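PDB 4IND: C381 turret protein from Sulfolobus turreted icosahedral virus, which forms, as a pentamer of subunits each built from three jelly-roll domains, the turrets that project from the capsid of this archaeal virus. Local coordinates for residues Tyr20-Lys25 against Asp29-Ser34; Tyr108-Gly111 against Glu115-Ile118. All blocks are in the same frame, centred on the assembly; numbering follows the deposited sequence.

Overall arrangement
Both contacts belong to the first, N-terminal jelly roll of the turret protein and lie on the same side of the chain's centre. Contact 1 comes first along the chain. Their centres are about 21 Å apart and their nearest atoms about 10 Å, so they do not touch, but one antiparallel sheet links them: strand 19-21 and strand 114-124 are its two outermost strands within the chain, with strands 138-147 and 78-88 between. Contact 1 packs helix 25-31 against one border of that sheet. At the other border, contact 2 lays the short strand 108-110, paired with strand 94-96, against strand 114-124. Each border is thus packed by a helix or short strand adjacent to it in sequence.

Contact 1: residues Tyr20-Lys25 against Asp29-Ser34; sequences YKLSEK and DAFVNS
Phe-31, on the last turn of the short helix 25-31, sits in the corner formed by Tyr-20 of strand 19-21, beyond its rim, and Leu-22 just after that strand, over one face. Its CB starts the contact, with Leu-22 CD2 at 3.6 Å and the Tyr-20 ring near by. Chi1 of -171°, with CG anti to the backbone N, carries the ring to both side chains, CD1 toward the tyrosine and one face toward the leucine. One ortho carbon, Phe-31 CD1, stands 3.8 Å above the centre of the Tyr-20 ring, giving an edge-to-face pair with planes at 67°. CG also meets Leu-22 CD2, while Leu-22 CD1 lies over one face, nearest CE2 and CD2, 3.9 Å from the centroid, a CH-pi contact. At the tip, CZ touches that methyl. A flat ring suits this corner: its rim serves the tyrosine and its face the branched leucine.

The phenol end of Tyr-20 is polar and tied down accordingly. A water lying in the plane of the ring, 2.6 Å from Tyr-20 OH, donates to Ser-34 OG, and the backbone N of Lys-17 also bonds to the phenol oxygen. Ser-34 OG in turn donates to Ala-30 O at 2.7 Å from above the carbonyl plane; Asn-33 N approaches the same oxygen from the other face, so two donors secure the helix's C-terminal end.

At the start of the helix, Asp-29 N bonds Lys-25 O at 2.8 Å. Lys-25, bent at chi2 and chi3, curls back until NZ reaches the syn lone pair of Asp-29 OD1. This i, i+4 salt bridge lies along the helix surface. A type I turn, with Glu-24 at the N-cap position, leads from the edge strand of the jelly-roll sheet into this helix.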
loop_
_atom_site.group_PDB
_atom_site.type_symbol
_atom_site.label_atom_id
_atom_site.label_comp_id
_atom_site.label_asym_id
_atom_site.label_seq_id
_atom_site.Cartn_x
_atom_site.Cartn_y
_atom_site.Cartn_z
ATOM N N TYR A 20 -28.274 -7.525 -9.069
ATOM C CA TYR A 20 -29.707 -7.657 -9.277
ATOM C C TYR A 20 -30.234 -8.746 -8.363
ATOM O O TYR A 20 -29.673 -9.844 -8.320
ATOM C CB TYR A 20 -30.026 -8.117 -10.704
ATOM C CG TYR A 20 -29.606 -7.182 -11.823
ATOM C CD1 TYR A 20 -30.526 -6.309 -12.410
ATOM C CD2 TYR A 20 -28.309 -7.214 -12.311
ATOM C CE1 TYR A 20 -30.145 -5.457 -13.443
ATOM C CE2 TYR A 20 -27.902 -6.365 -13.327
ATOM C CZ TYR A 20 -28.842 -5.507 -13.909
ATOM O OH TYR A 20 -28.435 -4.676 -14.913
ATOM N N LYS A 21 -31.300 -8.462 -7.630
ATOM C CA LYS A 21 -32.061 -9.547 -7.026
ATOM C C LYS A 21 -33.374 -9.558 -7.780
ATOM O O LYS A 21 -34.154 -8.618 -7.680
ATOM C CB LYS A 21 -32.308 -9.315 -5.533
ATOM C CG LYS A 21 -32.930 -10.571 -4.897
ATOM C CD LYS A 21 -32.917 -10.527 -3.386
ATOM C CE LYS A 21 -33.414 -11.863 -2.806
ATOM N NZ LYS A 21 -33.259 -11.912 -1.306
ATOM N N LEU A 22 -33.619 -10.612 -8.541
ATOM C CA LEU A 22 -34.674 -10.549 -9.567
ATOM C C LEU A 22 -36.069 -10.791 -9.022
ATOM O O LEU A 22 -37.075 -10.665 -9.739
ATOM C CB LEU A 22 -34.318 -11.480 -10.731
ATOM C CG LEU A 22 -33.015 -11.047 -11.403
ATOM C CD1 LEU A 22 -32.581 -12.070 -12.437
ATOM C CD2 LEU A 22 -33.167 -9.662 -12.052
ATOM N N SER A 23 -36.138 -11.078 -7.726
ATOM C CA SER A 23 -37.419 -11.103 -7.025
ATOM C C SER A 23 -37.849 -9.716 -6.559
ATOM O O SER A 23 -38.925 -9.565 -5.969
ATOM C CB SER A 23 -37.353 -12.069 -5.843
ATOM O OG SER A 23 -36.209 -11.805 -5.066
ATOM N N GLU A 24 -37.016 -8.699 -6.802
ATOM C CA GLU A 24 -37.432 -7.299 -6.634
ATOM C C GLU A 24 -37.880 -6.755 -7.987
ATOM O O GLU A 24 -37.133 -6.828 -8.974
ATOM C CB GLU A 24 -36.261 -6.428 -6.138
ATOM C CG GLU A 24 -35.742 -6.751 -4.748
ATOM C CD GLU A 24 -36.229 -5.763 -3.706
ATOM O OE1 GLU A 24 -37.350 -5.239 -3.878
ATOM O OE2 GLU A 24 -35.500 -5.503 -2.715
ATOM N N LYS A 25 -39.084 -6.208 -8.035
ATOM C CA LYS A 25 -39.671 -5.748 -9.283
ATOM C C LYS A 25 -38.796 -4.726 -10.037
ATOM O O LYS A 25 -38.595 -4.810 -11.258
ATOM C CB LYS A 25 -41.041 -5.128 -8.965
ATOM C CG LYS A 25 -41.714 -4.490 -10.153
ATOM C CD LYS A 25 -41.721 -5.477 -11.328
ATOM C CE LYS A 25 -42.919 -5.261 -12.197
ATOM N NZ LYS A 25 -42.940 -6.046 -13.439
ATOM N N ASP A 29 -37.294 -5.354 -13.709
ATOM C CA ASP A 29 -37.662 -4.428 -14.793
ATOM C C ASP A 29 -36.430 -3.886 -15.518
ATOM O O ASP A 29 -36.416 -3.769 -16.738
ATOM C CB ASP A 29 -38.493 -3.259 -14.267
ATOM C CG ASP A 29 -39.874 -3.672 -13.799
ATOM O OD1 ASP A 29 -40.309 -4.829 -14.047
ATOM O OD2 ASP A 29 -40.539 -2.814 -13.172
ATOM N N ALA A 30 -35.384 -3.568 -14.760
ATOM C CA ALA A 30 -34.156 -3.068 -15.372
ATOM C C ALA A 30 -33.465 -4.190 -16.151
ATOM O O ALA A 30 -33.053 -3.996 -17.287
ATOM C CB ALA A 30 -33.237 -2.498 -14.316
ATOM N N PHE A 31 -33.350 -5.360 -15.516
ATOM C CA PHE A 31 -32.692 -6.543 -16.073
ATOM C C PHE A 31 -33.213 -6.887 -17.469
ATOM O O PHE A 31 -32.437 -7.137 -18.392
ATOM C CB PHE A 31 -32.904 -7.722 -15.095
ATOM C CG PHE A 31 -32.111 -8.965 -15.416
ATOM C CD1 PHE A 31 -30.744 -9.011 -15.186
ATOM C CD2 PHE A 31 -32.761 -10.129 -15.851
ATOM C CE1 PHE A 31 -30.013 -10.192 -15.435
ATOM C CE2 PHE A 31 -32.054 -11.291 -16.111
ATOM C CZ PHE A 31 -30.680 -11.332 -15.908
ATOM N N VAL A 32 -34.524 -6.885 -17.631
ATOM C CA VAL A 32 -35.134 -7.258 -18.905
ATOM C C VAL A 32 -35.319 -6.054 -19.865
ATOM O O VAL A 32 -36.024 -6.140 -20.863
ATOM C CB VAL A 32 -36.452 -8.030 -18.684
ATOM C CG1 VAL A 32 -36.202 -9.207 -17.759
ATOM C CG2 VAL A 32 -37.558 -7.098 -18.120
ATOM N N ASN A 33 -34.682 -4.927 -19.540
ATOM C CA ASN A 33 -34.584 -3.790 -20.466
ATOM C C ASN A 33 -33.108 -3.370 -20.550
ATOM O O ASN A 33 -32.786 -2.189 -20.699
ATOM C CB ASN A 33 -35.444 -2.628 -19.976
ATOM C CG ASN A 33 -35.546 -1.482 -20.992
ATOM O OD1 ASN A 33 -35.250 -1.638 -22.184
ATOM N ND2 ASN A 33 -35.985 -0.319 -20.514
ATOM N N SER A 34 -32.214 -4.341 -20.448
ATOM C CA SER A 34 -30.791 -4.010 -20.544
ATOM C C SER A 34 -29.943 -5.174 -20.987
ATOM O O SER A 34 -29.226 -5.075 -21.984
ATOM C CB SER A 34 -30.278 -3.460 -19.206
ATOM O OG SER A 34 -30.574 -4.359 -18.159
HETATM O O HOH W 1 -30.202 -2.968 -15.732
#

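Contact 2: residues Tyr108-Gly111 against Glu115-Ile118; sequences YSIG and EFEI
Ile-110 and Phe-116 interlock where strand 108-110 runs antiparallel to residues 115-118 of strand 114-124 (164° between directions). The axes of the two short segments approach to 8.5 Å, and each strand takes its backbone partners elsewhere: 108-110 from Val-94 and Val-96, and 115-118 from Val-86 and Ile-84. Side chains therefore fill the space between them.

The main projection is the Phe-116 ring, which points across from its strand with CG anti to the backbone N (chi1 -172°). Ile-110 sets a bump on its face: CG1 sits 3.7 Å above the plane, over the ring centre, a CH-pi contact. The two branches of the beta-branched residue form a hollow that embraces Phe-116 CB and the ring face, Ile-110 CG2 packing at 3.6 Å on Phe-116 CB while CG1 covers the ring. The far end of the ring slots beside Tyr-108, with Phe-116 CZ 3.9 Å from Tyr-108 CB; the two rings meet obliquely, planes at 53°. Ile-118 extends the fit along the tyrosine, its CG2 methyl lying at the ring edge 3.8 Å from Tyr-108 CE2, and the tips of Ile-110 and Ile-118 approach more loosely, CD1 to CD1.

The polar ends find partners outside the two segments. Tyr-108 can lie buried here because its OH bonds Tyr-119 O, while Ile-157, Ile-160 and Ile-161 of strand 155-163 also pack on it. Glu-115 and Glu-117 turn away and share Lys-85 in salt bridges. With side-chain contacts that are almost wholly apolar, cohesion probably rests on complementary shape and exclusion of water.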
loop_
_atom_site.group_PDB
_atom_site.type_symbol
_atom_site.label_atom_id
_atom_site.label_comp_id
_atom_site.label_asym_id
_atom_site.label_seq_id
_atom_site.Cartn_x
_atom_site.Cartn_y
_atom_site.Cartn_z
ATOM N N TYR A 108 -21.211 -26.419 -16.686
ATOM C CA TYR A 108 -21.724 -26.769 -15.368
ATOM C C TYR A 108 -22.898 -27.712 -15.564
ATOM O O TYR A 108 -23.687 -27.550 -16.502
ATOM C CB TYR A 108 -22.221 -25.525 -14.641
ATOM C CG TYR A 108 -21.142 -24.533 -14.288
ATOM C CD1 TYR A 108 -19.886 -24.958 -13.863
ATOM C CD2 TYR A 108 -21.382 -23.166 -14.367
ATOM C CE1 TYR A 108 -18.908 -24.043 -13.527
ATOM C CE2 TYR A 108 -20.401 -22.241 -14.034
ATOM C CZ TYR A 108 -19.173 -22.694 -13.610
ATOM O OH TYR A 108 -18.200 -21.786 -13.282
ATOM N N SER A 109 -23.020 -28.697 -14.682
ATOM C CA SER A 109 -24.172 -29.583 -14.669
ATOM C C SER A 109 -25.049 -29.238 -13.453
ATOM O O SER A 109 -24.612 -29.307 -12.314
ATOM C CB SER A 109 -23.714 -31.044 -14.648
ATOM O OG SER A 109 -24.823 -31.905 -14.621
ATOM N N ILE A 110 -26.290 -28.842 -13.707
ATOM C CA ILE A 110 -27.178 -28.385 -12.641
ATOM C C ILE A 110 -28.268 -29.413 -12.382
ATOM O O ILE A 110 -29.114 -29.676 -13.243
ATOM C CB ILE A 110 -27.820 -27.008 -13.013
ATOM C CG1 ILE A 110 -26.731 -25.987 -13.362
ATOM C CG2 ILE A 110 -28.705 -26.487 -11.886
ATOM C CD1 ILE A 110 -27.277 -24.602 -13.802
ATOM N N GLY A 111 -28.247 -30.006 -11.191
ATOM C CA GLY A 111 -29.155 -31.094 -10.860
ATOM C C GLY A 111 -30.621 -30.678 -10.881
ATOM O O GLY A 111 -30.960 -29.492 -10.748
ATOM N N GLU A 115 -31.144 -25.542 -6.273
ATOM C CA GLU A 115 -30.485 -24.242 -6.353
ATOM C C GLU A 115 -29.058 -24.480 -6.827
ATOM O O GLU A 115 -28.491 -25.545 -6.577
ATOM C CB GLU A 115 -30.490 -23.606 -4.958
ATOM C CG GLU A 115 -29.954 -22.183 -4.902
ATOM C CD GLU A 115 -28.446 -22.109 -4.751
ATOM O OE1 GLU A 115 -27.813 -23.135 -4.419
ATOM O OE2 GLU A 115 -27.887 -21.013 -4.962
ATOM N N PHE A 116 -28.470 -23.507 -7.516
ATOM C CA PHE A 116 -27.097 -23.664 -8.008
ATOM C C PHE A 116 -26.471 -22.296 -8.214
ATOM O O PHE A 116 -27.170 -21.348 -8.598
ATOM C CB PHE A 116 -27.128 -24.401 -9.343
ATOM C CG PHE A 116 -25.769 -24.796 -9.875
ATOM C CD1 PHE A 116 -25.228 -26.040 -9.572
ATOM C CD2 PHE A 116 -25.063 -23.955 -10.716
ATOM C CE1 PHE A 116 -23.989 -26.426 -10.084
ATOM C CE2 PHE A 116 -23.819 -24.323 -11.233
ATOM C CZ PHE A 116 -23.282 -25.563 -10.917
ATOM N N GLU A 117 -25.165 -22.195 -7.969
ATOM C CA GLU A 117 -24.419 -20.950 -8.173
ATOM C C GLU A 117 -23.595 -21.087 -9.438
ATOM O O GLU A 117 -22.660 -21.882 -9.505
ATOM C CB GLU A 117 -23.464 -20.697 -7.002
ATOM C CG GLU A 117 -24.135 -20.704 -5.650
ATOM C CD GLU A 117 -24.807 -19.393 -5.378
ATOM O OE1 GLU A 117 -24.198 -18.369 -5.733
ATOM O OE2 GLU A 117 -25.930 -19.383 -4.830
ATOM N N ILE A 118 -23.951 -20.330 -10.459
ATOM C CA ILE A 118 -23.136 -20.264 -11.666
ATOM C C ILE A 118 -22.033 -19.239 -11.433
ATOM O O ILE A 118 -22.328 -18.071 -11.200
ATOM C CB ILE A 118 -23.995 -19.811 -12.879
ATOM C CG1 ILE A 118 -25.054 -20.885 -13.212
ATOM C CG2 ILE A 118 -23.127 -19.546 -14.092
ATOM C CD1 ILE A 118 -26.075 -20.432 -14.246
#